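Local coordinates for periplasmic sugar-binding domain protein (Pseudomonas fluorescens Pf-5, PDB 3H75) that probably binds a carbohydrate in the periplasm, between two alpha/beta domains, at residues V6-P11 / T17-Y22; E55-R60 / D64-V69; F90-P95 / F263-W268; A269-H274 / V317-L322. All blocks are in the same frame, centred on the assembly; numbering follows the deposited sequence.

In the fold
Interaction 1 comes first along the chain and closes a short turn: strand 5-10 leads through six residues of loop (11-16) into helix 17-33, which lies back against it. Interaction 2 follows in series, closing the six-residue connection 59-64 between helix 46-58 and strand 65-69, the next neighbour of strand 5-10 in the same parallel sheet. Interaction 3 spans far more chain, bringing helix 265-277 back, after all but one strand of the second sheet, onto strand 88-93. Interaction 4 then fixes 317-322, late in the chain, against that same helix. None crosses another. Interactions 1 and 3 meet through Tyr22 OH and Asn93 OD1, 3.0 Å apart, and interaction 2 borders both through backbone bonds between neighbouring strands.

Interaction 1 (V6-P11 / T17-Y22); sequences VVFLNP and TFWVSY. With SO4 (sulfate ion), chain B.
Trp19 and Pro11 make the tight part of this contact. Pro11 CG sits 3.4 Å from Trp19 CZ2, over one face of the indole, and Pro11 CD lies 3.8 Å from the centroid of its six-membered ring, almost on the normal: a CH-pi contact. The ring of Phe18 takes the opposite face. Asn10, its CG turned anti to the backbone N (chi1 -166°), donates a hydrogen bond from ND2 to Trp19 O (3.3 Å, N-H...O 153°), from above the carbonyl plane, while its OD1 accepts from Gly12 N. Deeper in, Phe8 CZ comes within 3.7 Å of Tyr22 CE2, but the two rings, 25° from parallel, are slid apart and barely overlap. At the looser side, Trp19 NE1 gives a hydrogen bond of 3.0 Å to O2 of a sulfate, probably from the crystallisation liquor, which Arg44 also holds. The contact belongs to the beta-alpha-beta unit of strand 5-10, helix 17-33 and strand 36-41, with Val69 of strand 65-69 touching both Pro11 and Trp19.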
loop_
_atom_site.group_PDB
_atom_site.type_symbol
_atom_site.label_atom_id
_atom_site.label_comp_id
_atom_site.label_asym_id
_atom_site.label_seq_id
_atom_site.Cartn_x
_atom_site.Cartn_y
_atom_site.Cartn_z
ATOM N N VAL A 6 -13.178 12.852 -11.627
ATOM C CA VAL A 6 -12.883 11.535 -11.083
ATOM C C VAL A 6 -13.393 11.430 -9.650
ATOM O O VAL A 6 -13.266 12.372 -8.867
ATOM C CB VAL A 6 -11.357 11.270 -11.059
ATOM C CG1 VAL A 6 -11.070 9.904 -10.453
ATOM C CG2 VAL A 6 -10.783 11.360 -12.465
ATOM N N VAL A 7 -13.996 10.295 -9.322
ATOM C CA VAL A 7 -14.461 10.045 -7.967
ATOM C C VAL A 7 -13.688 8.821 -7.501
ATOM O O VAL A 7 -13.655 7.799 -8.194
ATOM C CB VAL A 7 -15.976 9.736 -7.902
ATOM C CG1 VAL A 7 -16.342 9.248 -6.502
ATOM C CG2 VAL A 7 -16.779 10.986 -8.236
ATOM N N PHE A 8 -13.033 8.931 -6.351
ATOM C CA PHE A 8 -12.282 7.805 -5.815
ATOM C C PHE A 8 -12.928 7.327 -4.534
ATOM O O PHE A 8 -13.185 8.122 -3.628
ATOM C CB PHE A 8 -10.818 8.189 -5.537
ATOM C CG PHE A 8 -10.036 7.121 -4.805
ATOM C CD1 PHE A 8 -10.000 5.814 -5.285
ATOM C CD2 PHE A 8 -9.339 7.418 -3.638
ATOM C CE1 PHE A 8 -9.284 4.820 -4.614
ATOM C CE2 PHE A 8 -8.617 6.428 -2.960
ATOM C CZ PHE A 8 -8.592 5.131 -3.449
ATOM N N LEU A 9 -13.200 6.029 -4.470
ATOM C CA LEU A 9 -13.793 5.421 -3.281
ATOM C C LEU A 9 -12.644 4.878 -2.427
ATOM O O LEU A 9 -12.105 3.797 -2.691
ATOM C CB LEU A 9 -14.759 4.300 -3.686
ATOM C CG LEU A 9 -15.822 4.741 -4.702
ATOM C CD1 LEU A 9 -16.761 3.577 -4.997
ATOM C CD2 LEU A 9 -16.610 5.940 -4.158
ATOM N N ASN A 10 -12.267 5.669 -1.425
ATOM C CA ASN A 10 -11.183 5.354 -0.497
ATOM C C ASN A 10 -11.723 4.388 0.569
ATOM O O ASN A 10 -12.706 4.689 1.243
ATOM C CB ASN A 10 -10.708 6.664 0.151
ATOM C CG ASN A 10 -9.392 6.519 0.870
ATOM O OD1 ASN A 10 -9.218 5.613 1.676
ATOM N ND2 ASN A 10 -8.450 7.421 0.582
ATOM N N PRO A 11 -11.085 3.217 0.741
ATOM C CA PRO A 11 -11.561 2.249 1.738
ATOM C C PRO A 11 -11.234 2.537 3.201
ATOM O O PRO A 11 -11.860 1.970 4.105
ATOM C CB PRO A 11 -10.928 0.937 1.272
ATOM C CG PRO A 11 -9.607 1.393 0.699
ATOM C CD PRO A 11 -9.950 2.677 -0.038
ATOM N N THR A 17 -3.787 7.269 8.704
ATOM C CA THR A 17 -2.570 7.805 8.109
ATOM C C THR A 17 -2.257 7.413 6.669
ATOM O O THR A 17 -2.064 8.287 5.819
ATOM C CB THR A 17 -1.356 7.494 8.993
ATOM O OG1 THR A 17 -1.620 7.954 10.326
ATOM C CG2 THR A 17 -0.121 8.208 8.464
ATOM N N PHE A 18 -2.198 6.119 6.381
ATOM C CA PHE A 18 -1.877 5.699 5.027
ATOM C C PHE A 18 -2.865 6.194 3.991
ATOM O O PHE A 18 -2.474 6.754 2.967
ATOM C CB PHE A 18 -1.808 4.176 4.904
ATOM C CG PHE A 18 -1.682 3.705 3.480
ATOM C CD1 PHE A 18 -0.473 3.820 2.804
ATOM C CD2 PHE A 18 -2.801 3.244 2.784
ATOM C CE1 PHE A 18 -0.378 3.494 1.451
ATOM C CE2 PHE A 18 -2.720 2.916 1.431
ATOM C CZ PHE A 18 -1.507 3.041 0.759
ATOM N N TRP A 19 -4.148 5.971 4.250
ATOM C CA TRP A 19 -5.160 6.367 3.295
ATOM C C TRP A 19 -5.308 7.872 3.143
ATOM O O TRP A 19 -5.698 8.349 2.079
ATOM C CB TRP A 19 -6.482 5.665 3.621
ATOM C CG TRP A 19 -6.460 4.255 3.089
ATOM C CD1 TRP A 19 -6.494 3.089 3.810
ATOM C CD2 TRP A 19 -6.342 3.872 1.714
ATOM N NE1 TRP A 19 -6.398 2.007 2.960
ATOM C CE2 TRP A 19 -6.304 2.461 1.671
ATOM C CE3 TRP A 19 -6.262 4.588 0.512
ATOM C CZ2 TRP A 19 -6.187 1.752 0.467
ATOM C CZ3 TRP A 19 -6.147 3.883 -0.683
ATOM C CH2 TRP A 19 -6.111 2.479 -0.693
ATOM N N VAL A 20 -4.970 8.626 4.186
ATOM C CA VAL A 20 -5.024 10.077 4.088
ATOM C C VAL A 20 -3.842 10.521 3.217
ATOM O O VAL A 20 -3.973 11.417 2.384
ATOM C CB VAL A 20 -4.934 10.742 5.477
ATOM C CG1 VAL A 20 -4.721 12.248 5.325
ATOM C CG2 VAL A 20 -6.216 10.467 6.262
ATOM N N SER A 21 -2.686 9.882 3.394
ATOM C CA SER A 21 -1.519 10.224 2.590
ATOM C C SER A 21 -1.767 9.903 1.118
ATOM O O SER A 21 -1.323 10.629 0.226
ATOM C CB SER A 21 -0.286 9.470 3.094
ATOM O OG SER A 21 0.103 9.971 4.362
ATOM N N TYR A 22 -2.488 8.813 0.874
ATOM C CA TYR A 22 -2.825 8.384 -0.479
ATOM C C TYR A 22 -3.702 9.482 -1.089
ATOM O O TYR A 22 -3.485 9.906 -2.224
ATOM C CB TYR A 22 -3.592 7.062 -0.404
ATOM C CG TYR A 22 -3.747 6.300 -1.703
ATOM C CD1 TYR A 22 -2.919 5.217 -2.004
ATOM C CD2 TYR A 22 -4.775 6.608 -2.596
ATOM C CE1 TYR A 22 -3.117 4.449 -3.153
ATOM C CE2 TYR A 22 -4.978 5.849 -3.751
ATOM C CZ TYR A 22 -4.153 4.768 -4.018
ATOM O OH TYR A 22 -4.394 3.975 -5.114
HETATM S S SO4 B . -6.623 -2.051 2.387
HETATM O O1 SO4 B . -5.552 -2.934 1.879
HETATM O O2 SO4 B . -6.014 -0.944 3.138
HETATM O O3 SO4 B . -7.366 -1.525 1.232
HETATM O O4 SO4 B . -7.520 -2.830 3.269
#

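Interaction 2 (E55-R60 / D64-V69); sequences ELFQGR and DYLMLV
Leu66 meets two neighbouring residues of the helix end, Leu56 and Phe57, one with each of its methyl groups. Its CD1 lies 3.7 Å from Phe57 CZ and 4.0 Å from Phe57 CE1, so the far end of the phenyl ring does the touching; the ring and the leucine side chain cross at about a right angle. The other branch, Leu66 CD2, stands 4.0 Å from Leu56 CD1. With CG of Leu66 anti to the backbone N (chi1 -155°), the fork opens toward the helix and can serve both partners. No hydrogen bond spans the two segments, and the 118 Å² buried between them is apolar in character. This is the helix-to-strand half of a beta-alpha-beta crossover, strand 36-41, helix 46-58, strand 65-69: the helix ends, residues 59-64 turn the chain, and strand 65-69 enters the parallel sheet between strands 5-10 and 88-93. The backbone leaves helical angles at Gly59, whose N makes weak bonds to Glu55 O at 3.1 Å and to Leu56 O at 3.3 Å. Phe57 reaches its partner although its CB does not point straight at the strand; CG lies anti to the carbonyl carbon (chi1 -61°). The same ring also packs on Ile78, Leu81 and Ser82 of helix 74-82, while Leu56 touches Val7 and Leu66 touches Leu89 in the adjoining strands.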
loop_
_atom_site.group_PDB
_atom_site.type_symbol
_atom_site.label_atom_id
_atom_site.label_comp_id
_atom_site.label_asym_id
_atom_site.label_seq_id
_atom_site.Cartn_x
_atom_site.Cartn_y
_atom_site.Cartn_z
ATOM N N GLU A 55 -25.284 4.473 -5.445
ATOM C CA GLU A 55 -25.979 5.746 -5.544
ATOM C C GLU A 55 -25.380 6.685 -6.591
ATOM O O GLU A 55 -26.086 7.527 -7.149
ATOM C CB GLU A 55 -26.047 6.404 -4.161
ATOM C CG GLU A 55 -26.971 5.633 -3.208
ATOM C CD GLU A 55 -27.046 6.222 -1.810
ATOM O OE1 GLU A 55 -27.211 7.452 -1.683
ATOM O OE2 GLU A 55 -26.954 5.446 -0.835
ATOM N N LEU A 56 -24.089 6.531 -6.879
ATOM C CA LEU A 56 -23.443 7.362 -7.895
ATOM C C LEU A 56 -24.004 7.010 -9.273
ATOM O O LEU A 56 -24.259 7.890 -10.097
ATOM C CB LEU A 56 -21.925 7.132 -7.907
ATOM C CG LEU A 56 -21.022 8.082 -7.119
ATOM C CD1 LEU A 56 -19.577 7.609 -7.230
ATOM C CD2 LEU A 56 -21.160 9.502 -7.658
ATOM N N PHE A 57 -24.187 5.717 -9.517
ATOM C CA PHE A 57 -24.713 5.254 -10.797
ATOM C C PHE A 57 -26.166 5.669 -11.011
ATOM O O PHE A 57 -26.596 5.875 -12.145
ATOM C CB PHE A 57 -24.611 3.730 -10.904
ATOM C CG PHE A 57 -23.207 3.203 -10.820
ATOM C CD1 PHE A 57 -22.184 3.785 -11.558
ATOM C CD2 PHE A 57 -22.915 2.097 -10.027
ATOM C CE1 PHE A 57 -20.888 3.274 -11.506
ATOM C CE2 PHE A 57 -21.625 1.579 -9.969
ATOM C CZ PHE A 57 -20.610 2.168 -10.710
ATOM N N GLN A 58 -26.920 5.791 -9.923
ATOM C CA GLN A 58 -28.329 6.166 -10.017
ATOM C C GLN A 58 -28.551 7.672 -10.043
ATOM O O GLN A 58 -29.639 8.137 -10.382
ATOM C CB GLN A 58 -29.114 5.577 -8.845
ATOM C CG GLN A 58 -28.972 4.077 -8.677
ATOM C CD GLN A 58 -29.799 3.550 -7.521
ATOM O OE1 GLN A 58 -30.314 4.320 -6.711
ATOM N NE2 GLN A 58 -29.922 2.231 -7.431
ATOM N N GLY A 59 -27.526 8.436 -9.683
ATOM C CA GLY A 59 -27.666 9.881 -9.662
ATOM C C GLY A 59 -27.281 10.586 -10.945
ATOM O O GLY A 59 -26.812 9.963 -11.899
ATOM N N ARG A 60 -27.493 11.898 -10.967
ATOM C CA ARG A 60 -27.157 12.719 -12.124
ATOM C C ARG A 60 -25.755 13.283 -11.943
ATOM O O ARG A 60 -25.121 13.069 -10.906
ATOM C CB ARG A 60 -28.168 13.860 -12.276
ATOM C CG ARG A 60 -29.490 13.444 -12.908
ATOM C CD ARG A 60 -30.547 14.530 -12.757
ATOM N NE ARG A 60 -30.071 15.842 -13.191
ATOM C CZ ARG A 60 -29.709 16.140 -14.435
ATOM N NH1 ARG A 60 -29.764 15.218 -15.387
ATOM N NH2 ARG A 60 -29.289 17.365 -14.728
ATOM N N ASP A 64 -16.617 11.409 -14.852
ATOM C CA ASP A 64 -16.117 10.759 -16.056
ATOM C C ASP A 64 -15.528 9.408 -15.669
ATOM O O ASP A 64 -15.703 8.416 -16.379
ATOM C CB ASP A 64 -15.036 11.610 -16.729
ATOM C CG ASP A 64 -15.575 12.917 -17.272
ATOM O OD1 ASP A 64 -16.627 12.888 -17.941
ATOM O OD2 ASP A 64 -14.945 13.971 -17.042
ATOM N N TYR A 65 -14.839 9.382 -14.530
ATOM C CA TYR A 65 -14.197 8.172 -14.025
ATOM C C TYR A 65 -14.566 7.869 -12.579
ATOM O O TYR A 65 -14.769 8.780 -11.768
ATOM C CB TYR A 65 -12.672 8.317 -14.089
ATOM C CG TYR A 65 -12.116 8.555 -15.469
ATOM C CD1 TYR A 65 -11.751 7.487 -16.286
ATOM C CD2 TYR A 65 -11.972 9.850 -15.966
ATOM C CE1 TYR A 65 -11.254 7.702 -17.572
ATOM C CE2 TYR A 65 -11.479 10.076 -17.250
ATOM C CZ TYR A 65 -11.126 8.997 -18.045
ATOM O OH TYR A 65 -10.658 9.218 -19.320
ATOM N N LEU A 66 -14.628 6.578 -12.269
ATOM C CA LEU A 66 -14.907 6.090 -10.925
ATOM C C LEU A 66 -13.706 5.198 -10.610
ATOM O O LEU A 66 -13.461 4.209 -11.304
ATOM C CB LEU A 66 -16.196 5.257 -10.902
ATOM C CG LEU A 66 -17.031 5.090 -9.621
ATOM C CD1 LEU A 66 -17.426 3.625 -9.473
ATOM C CD2 LEU A 66 -16.281 5.582 -8.393
HETATM N N MSE A 67 -12.939 5.567 -9.590
HETATM C CA MSE A 67 -11.769 4.797 -9.192
HETATM C C MSE A 67 -12.057 4.071 -7.886
HETATM O O MSE A 67 -12.641 4.639 -6.971
HETATM C CB MSE A 67 -10.571 5.720 -9.009
HETATM C CG MSE A 67 -9.253 4.987 -8.858
HETATM SE SE MSE A 67 -7.822 6.259 -8.572
HETATM C CE MSE A 67 -8.156 7.492 -9.987
ATOM N N LEU A 68 -11.658 2.811 -7.800
ATOM C CA LEU A 68 -11.903 2.039 -6.592
ATOM C C LEU A 68 -10.818 1.000 -6.386
ATOM O O LEU A 68 -10.146 0.589 -7.334
ATOM C CB LEU A 68 -13.259 1.328 -6.675
ATOM C CG LEU A 68 -13.438 0.375 -7.866
ATOM C CD1 LEU A 68 -14.301 -0.817 -7.460
ATOM C CD2 LEU A 68 -14.052 1.128 -9.038
ATOM N N VAL A 69 -10.657 0.577 -5.137
ATOM C CA VAL A 69 -9.668 -0.431 -4.792
ATOM C C VAL A 69 -10.301 -1.796 -5.015
ATOM O O VAL A 69 -11.481 -1.997 -4.731
ATOM C CB VAL A 69 -9.241 -0.297 -3.320
ATOM C CG1 VAL A 69 -8.259 -1.394 -2.962
ATOM C CG2 VAL A 69 -8.615 1.077 -3.087
#

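Interaction 3 (F90-P95 / F263-W268); sequences FIVNSP and FTLGGW
Asn93 OD1 is hydrogen-bonded to Tyr22 OH, and Leu265 CD1 packs against the same oxygen at 3.6 Å. Leu265 CD2 lies almost as near, 3.8 Å from Asn93 OD1, so the forked end of the leucine packs against the amide's oxygen. With CG anti to the carbonyl carbon (chi1 -70°), the amide of Asn93 reaches Leu265 although its CB does not aim directly at the helix. Val92 adds the apolar half: its CB is 3.9 Å from Leu265 CD2 and its CG1 4.0 Å from that methyl, the two side chains lying alongside with opposed directions. Tyr22 also touches Leu265, and thus packs on both partners. A glycerol and a sulfate, probably from the crystallisation liquor, each lie about 5 Å from the Asn93 side chain; such molecules often mark pockets. Strand 88-93 meeting helix 265-277 beside such a place is consistent with the ligand cleft of a two-domain periplasmic binding protein.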
loop_
_atom_site.group_PDB
_atom_site.type_symbol
_atom_site.label_atom_id
_atom_site.label_comp_id
_atom_site.label_asym_id
_atom_site.label_seq_id
_atom_site.Cartn_x
_atom_site.Cartn_y
_atom_site.Cartn_z
ATOM N N PHE A 90 -11.799 2.494 -13.052
ATOM C CA PHE A 90 -10.374 2.261 -12.897
ATOM C C PHE A 90 -10.180 1.542 -11.568
ATOM O O PHE A 90 -10.496 2.081 -10.506
ATOM C CB PHE A 90 -9.601 3.576 -12.909
ATOM C CG PHE A 90 -8.162 3.414 -13.294
ATOM C CD1 PHE A 90 -7.825 2.900 -14.540
ATOM C CD2 PHE A 90 -7.146 3.753 -12.407
ATOM C CE1 PHE A 90 -6.489 2.718 -14.905
ATOM C CE2 PHE A 90 -5.811 3.576 -12.757
ATOM C CZ PHE A 90 -5.481 3.055 -14.012
ATOM N N ILE A 91 -9.674 0.315 -11.647
ATOM C CA ILE A 91 -9.439 -0.539 -10.483
ATOM C C ILE A 91 -7.981 -0.437 -10.053
ATOM O O ILE A 91 -7.076 -0.661 -10.855
ATOM C CB ILE A 91 -9.747 -2.011 -10.830
ATOM C CG1 ILE A 91 -11.154 -2.122 -11.421
ATOM C CG2 ILE A 91 -9.593 -2.884 -9.595
ATOM C CD1 ILE A 91 -12.248 -1.640 -10.503
ATOM N N VAL A 92 -7.743 -0.121 -8.783
ATOM C CA VAL A 92 -6.371 0.031 -8.331
ATOM C C VAL A 92 -5.914 -0.841 -7.177
ATOM O O VAL A 92 -6.716 -1.489 -6.496
ATOM C CB VAL A 92 -6.078 1.500 -7.947
ATOM C CG1 VAL A 92 -6.294 2.399 -9.150
ATOM C CG2 VAL A 92 -6.973 1.927 -6.785
ATOM N N ASN A 93 -4.591 -0.840 -6.999
ATOM C CA ASN A 93 -3.872 -1.553 -5.943
ATOM C C ASN A 93 -3.685 -3.065 -6.089
ATOM O O ASN A 93 -2.643 -3.592 -5.709
ATOM C CB ASN A 93 -4.488 -1.210 -4.586
ATOM C CG ASN A 93 -4.213 0.232 -4.175
ATOM O OD1 ASN A 93 -3.719 1.035 -4.971
ATOM N ND2 ASN A 93 -4.537 0.566 -2.932
ATOM N N SER A 94 -4.677 -3.768 -6.625
ATOM C CA SER A 94 -4.545 -5.208 -6.825
ATOM C C SER A 94 -5.166 -5.593 -8.162
ATOM O O SER A 94 -6.097 -4.945 -8.626
ATOM C CB SER A 94 -5.200 -5.999 -5.677
ATOM O OG SER A 94 -6.601 -5.994 -5.769
ATOM N N PRO A 95 -4.656 -6.670 -8.783
ATOM C CA PRO A 95 -5.076 -7.225 -10.074
ATOM C C PRO A 95 -6.534 -7.642 -10.217
ATOM O O PRO A 95 -7.172 -8.078 -9.261
ATOM C CB PRO A 95 -4.141 -8.421 -10.255
ATOM C CG PRO A 95 -2.942 -8.059 -9.446
ATOM C CD PRO A 95 -3.553 -7.465 -8.215
ATOM N N PHE A 263 1.896 4.553 -1.532
ATOM C CA PHE A 263 0.948 5.620 -1.235
ATOM C C PHE A 263 0.867 6.585 -2.414
ATOM O O PHE A 263 -0.029 7.422 -2.475
ATOM C CB PHE A 263 1.344 6.381 0.040
ATOM C CG PHE A 263 2.488 7.348 -0.142
ATOM C CD1 PHE A 263 2.252 8.683 -0.478
ATOM C CD2 PHE A 263 3.799 6.925 0.031
ATOM C CE1 PHE A 263 3.312 9.578 -0.640
ATOM C CE2 PHE A 263 4.860 7.809 -0.129
ATOM C CZ PHE A 263 4.617 9.136 -0.463
ATOM N N THR A 264 1.799 6.454 -3.352
ATOM C CA THR A 264 1.824 7.326 -4.525
ATOM C C THR A 264 0.965 6.806 -5.676
ATOM O O THR A 264 0.718 7.532 -6.636
ATOM C CB THR A 264 3.254 7.482 -5.086
ATOM O OG1 THR A 264 3.749 6.193 -5.473
ATOM C CG2 THR A 264 4.180 8.101 -4.053
ATOM N N LEU A 265 0.502 5.563 -5.588
ATOM C CA LEU A 265 -0.260 4.976 -6.688
ATOM C C LEU A 265 -1.443 5.795 -7.189
ATOM O O LEU A 265 -1.652 5.898 -8.398
ATOM C CB LEU A 265 -0.721 3.562 -6.323
ATOM C CG LEU A 265 -1.037 2.677 -7.537
ATOM C CD1 LEU A 265 -0.817 1.218 -7.177
ATOM C CD2 LEU A 265 -2.457 2.920 -7.996
ATOM N N GLY A 266 -2.210 6.371 -6.271
ATOM C CA GLY A 266 -3.356 7.171 -6.670
ATOM C C GLY A 266 -2.976 8.341 -7.563
ATOM O O GLY A 266 -3.696 8.667 -8.513
ATOM N N GLY A 267 -1.850 8.978 -7.259
ATOM C CA GLY A 267 -1.399 10.109 -8.056
ATOM C C GLY A 267 -1.045 9.689 -9.468
ATOM O O GLY A 267 -1.401 10.360 -10.443
ATOM N N TRP A 268 -0.334 8.574 -9.586
ATOM C CA TRP A 268 0.057 8.064 -10.896
ATOM C C TRP A 268 -1.203 7.687 -11.666
ATOM O O TRP A 268 -1.279 7.865 -12.879
ATOM C CB TRP A 268 0.942 6.827 -10.750
ATOM C CG TRP A 268 2.114 6.983 -9.827
ATOM C CD1 TRP A 268 2.665 6.004 -9.051
ATOM C CD2 TRP A 268 2.902 8.164 -9.599
ATOM N NE1 TRP A 268 3.743 6.496 -8.356
ATOM C CE2 TRP A 268 3.911 7.818 -8.671
ATOM C CE3 TRP A 268 2.853 9.479 -10.087
ATOM C CZ2 TRP A 268 4.864 8.739 -8.218
ATOM C CZ3 TRP A 268 3.802 10.394 -9.636
ATOM C CH2 TRP A 268 4.793 10.018 -8.709
#

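Interaction 4 (A269-H274 / V317-L322); sequences ALVALH and VDFRGL
Helix 265-277 packs on one face of the parallel sheet of a periplasmic binding protein alpha/beta domain, and here its outer side meets a late piece of chain, 317-322, which holds a weakly bonded helical turn near 319-322. Val271 is the chief contributor from the helix, and its two methyls go to different partners. CG2 comes to the edge of the Phe319 ring, near its plane, at 4.0 Å from Phe319 CD1, with the side chains crossing at about a right angle. CG1, anti to the backbone N (chi1 172°), faces Leu322 instead, 4.1 Å from its CB and 4.0 Å from its O; that oxygen is hydrogen-bonded to Tyr331 OH. Over one face of the Phe319 ring lies Val317 CG1, 3.6 Å above the plane, and the ring also meets Phe25 of helix 17-33 edge-to-face. The segment also leans on helix 17-33 where Arg320 N bonds to Asp32 OD2. No hydrogen bond joins 269-274 to 317-322, and the 171 Å² buried between them rests chiefly on apolar groups. Toward the more exposed end, the Arg320 chain, bent at its third torsion (-66°), brings the guanidinium beside the imidazole of His274. The planes are 68° apart, and Arg320 NH1 stops 4.1 Å from His274 NE2.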
loop_
_atom_site.group_PDB
_atom_site.type_symbol
_atom_site.label_atom_id
_atom_site.label_comp_id
_atom_site.label_asym_id
_atom_site.label_seq_id
_atom_site.Cartn_x
_atom_site.Cartn_y
_atom_site.Cartn_z
ATOM N N ALA A 269 -2.189 7.150 -10.951
ATOM C CA ALA A 269 -3.446 6.755 -11.573
ATOM C C ALA A 269 -4.119 7.966 -12.214
ATOM O O ALA A 269 -4.680 7.866 -13.305
ATOM C CB ALA A 269 -4.376 6.126 -10.532
ATOM N N LEU A 270 -4.063 9.112 -11.541
ATOM C CA LEU A 270 -4.690 10.311 -12.093
ATOM C C LEU A 270 -3.951 10.804 -13.333
ATOM O O LEU A 270 -4.567 11.368 -14.240
ATOM C CB LEU A 270 -4.790 11.410 -11.028
ATOM C CG LEU A 270 -5.799 11.066 -9.920
ATOM C CD1 LEU A 270 -5.855 12.169 -8.887
ATOM C CD2 LEU A 270 -7.176 10.855 -10.521
ATOM N N VAL A 271 -2.638 10.589 -13.386
ATOM C CA VAL A 271 -1.881 10.991 -14.568
ATOM C C VAL A 271 -2.383 10.133 -15.728
ATOM O O VAL A 271 -2.625 10.634 -16.828
ATOM C CB VAL A 271 -0.364 10.743 -14.405
ATOM C CG1 VAL A 271 0.348 10.991 -15.734
ATOM C CG2 VAL A 271 0.202 11.656 -13.332
ATOM N N ALA A 272 -2.541 8.836 -15.475
ATOM C CA ALA A 272 -3.019 7.916 -16.501
ATOM C C ALA A 272 -4.438 8.257 -16.956
ATOM O O ALA A 272 -4.733 8.230 -18.156
ATOM C CB ALA A 272 -2.962 6.479 -15.987
ATOM N N LEU A 273 -5.319 8.574 -16.009
ATOM C CA LEU A 273 -6.695 8.910 -16.363
ATOM C C LEU A 273 -6.740 10.240 -17.097
ATOM O O LEU A 273 -7.526 10.417 -18.029
ATOM C CB LEU A 273 -7.581 8.956 -15.115
ATOM C CG LEU A 273 -7.759 7.595 -14.437
ATOM C CD1 LEU A 273 -8.730 7.727 -13.274
ATOM C CD2 LEU A 273 -8.268 6.574 -15.443
ATOM N N HIS A 274 -5.902 11.176 -16.669
ATOM C CA HIS A 274 -5.821 12.480 -17.314
ATOM C C HIS A 274 -5.488 12.265 -18.786
ATOM O O HIS A 274 -6.096 12.870 -19.671
ATOM C CB HIS A 274 -4.734 13.320 -16.632
ATOM C CG HIS A 274 -4.303 14.520 -17.416
ATOM N ND1 HIS A 274 -3.415 14.445 -18.466
ATOM C CD2 HIS A 274 -4.622 15.832 -17.288
ATOM C CE1 HIS A 274 -3.200 15.657 -18.949
ATOM N NE2 HIS A 274 -3.920 16.515 -18.252
ATOM N N VAL A 317 6.081 17.264 -6.795
ATOM C CA VAL A 317 6.007 16.420 -7.979
ATOM C C VAL A 317 5.373 17.163 -9.147
ATOM O O VAL A 317 4.319 17.780 -9.005
ATOM C CB VAL A 317 5.187 15.143 -7.695
ATOM C CG1 VAL A 317 5.134 14.265 -8.932
ATOM C CG2 VAL A 317 5.806 14.385 -6.532
ATOM N N ASP A 318 6.026 17.104 -10.302
ATOM C CA ASP A 318 5.510 17.763 -11.494
ATOM C C ASP A 318 4.662 16.765 -12.268
ATOM O O ASP A 318 5.124 16.144 -13.220
ATOM C CB ASP A 318 6.662 18.273 -12.362
ATOM C CG ASP A 318 6.184 18.847 -13.679
ATOM O OD1 ASP A 318 5.106 19.484 -13.690
ATOM O OD2 ASP A 318 6.889 18.673 -14.696
ATOM N N PHE A 319 3.413 16.617 -11.839
ATOM C CA PHE A 319 2.488 15.685 -12.468
ATOM C C PHE A 319 2.210 16.008 -13.933
ATOM O O PHE A 319 2.269 15.124 -14.786
ATOM C CB PHE A 319 1.181 15.651 -11.677
ATOM C CG PHE A 319 1.327 15.074 -10.296
ATOM C CD1 PHE A 319 1.418 13.699 -10.107
ATOM C CD2 PHE A 319 1.381 15.906 -9.185
ATOM C CE1 PHE A 319 1.562 13.159 -8.824
ATOM C CE2 PHE A 319 1.525 15.378 -7.899
ATOM C CZ PHE A 319 1.614 14.000 -7.722
ATOM N N ARG A 320 1.904 17.267 -14.229
ATOM C CA ARG A 320 1.627 17.646 -15.609
ATOM C C ARG A 320 2.811 17.238 -16.480
ATOM O O ARG A 320 2.642 16.860 -17.638
ATOM C CB ARG A 320 1.381 19.153 -15.720
ATOM C CG ARG A 320 0.905 19.594 -17.098
ATOM C CD ARG A 320 0.530 21.069 -17.115
ATOM N NE ARG A 320 -0.635 21.356 -16.280
ATOM C CZ ARG A 320 -1.867 20.921 -16.535
ATOM N NH1 ARG A 320 -2.107 20.174 -17.607
ATOM N NH2 ARG A 320 -2.863 21.234 -15.715
ATOM N N GLY A 321 4.010 17.299 -15.905
ATOM C CA GLY A 321 5.204 16.920 -16.638
ATOM C C GLY A 321 5.281 15.431 -16.925
ATOM O O GLY A 321 6.012 14.998 -17.815
ATOM N N LEU A 322 4.526 14.639 -16.170
ATOM C CA LEU A 322 4.515 13.195 -16.359
ATOM C C LEU A 322 3.553 12.798 -17.470
ATOM O O LEU A 322 3.615 11.687 -17.990
ATOM C CB LEU A 322 4.118 12.492 -15.059
ATOM C CG LEU A 322 5.103 12.647 -13.901
ATOM C CD1 LEU A 322 4.545 11.965 -12.664
ATOM C CD2 LEU A 322 6.443 12.040 -14.282
#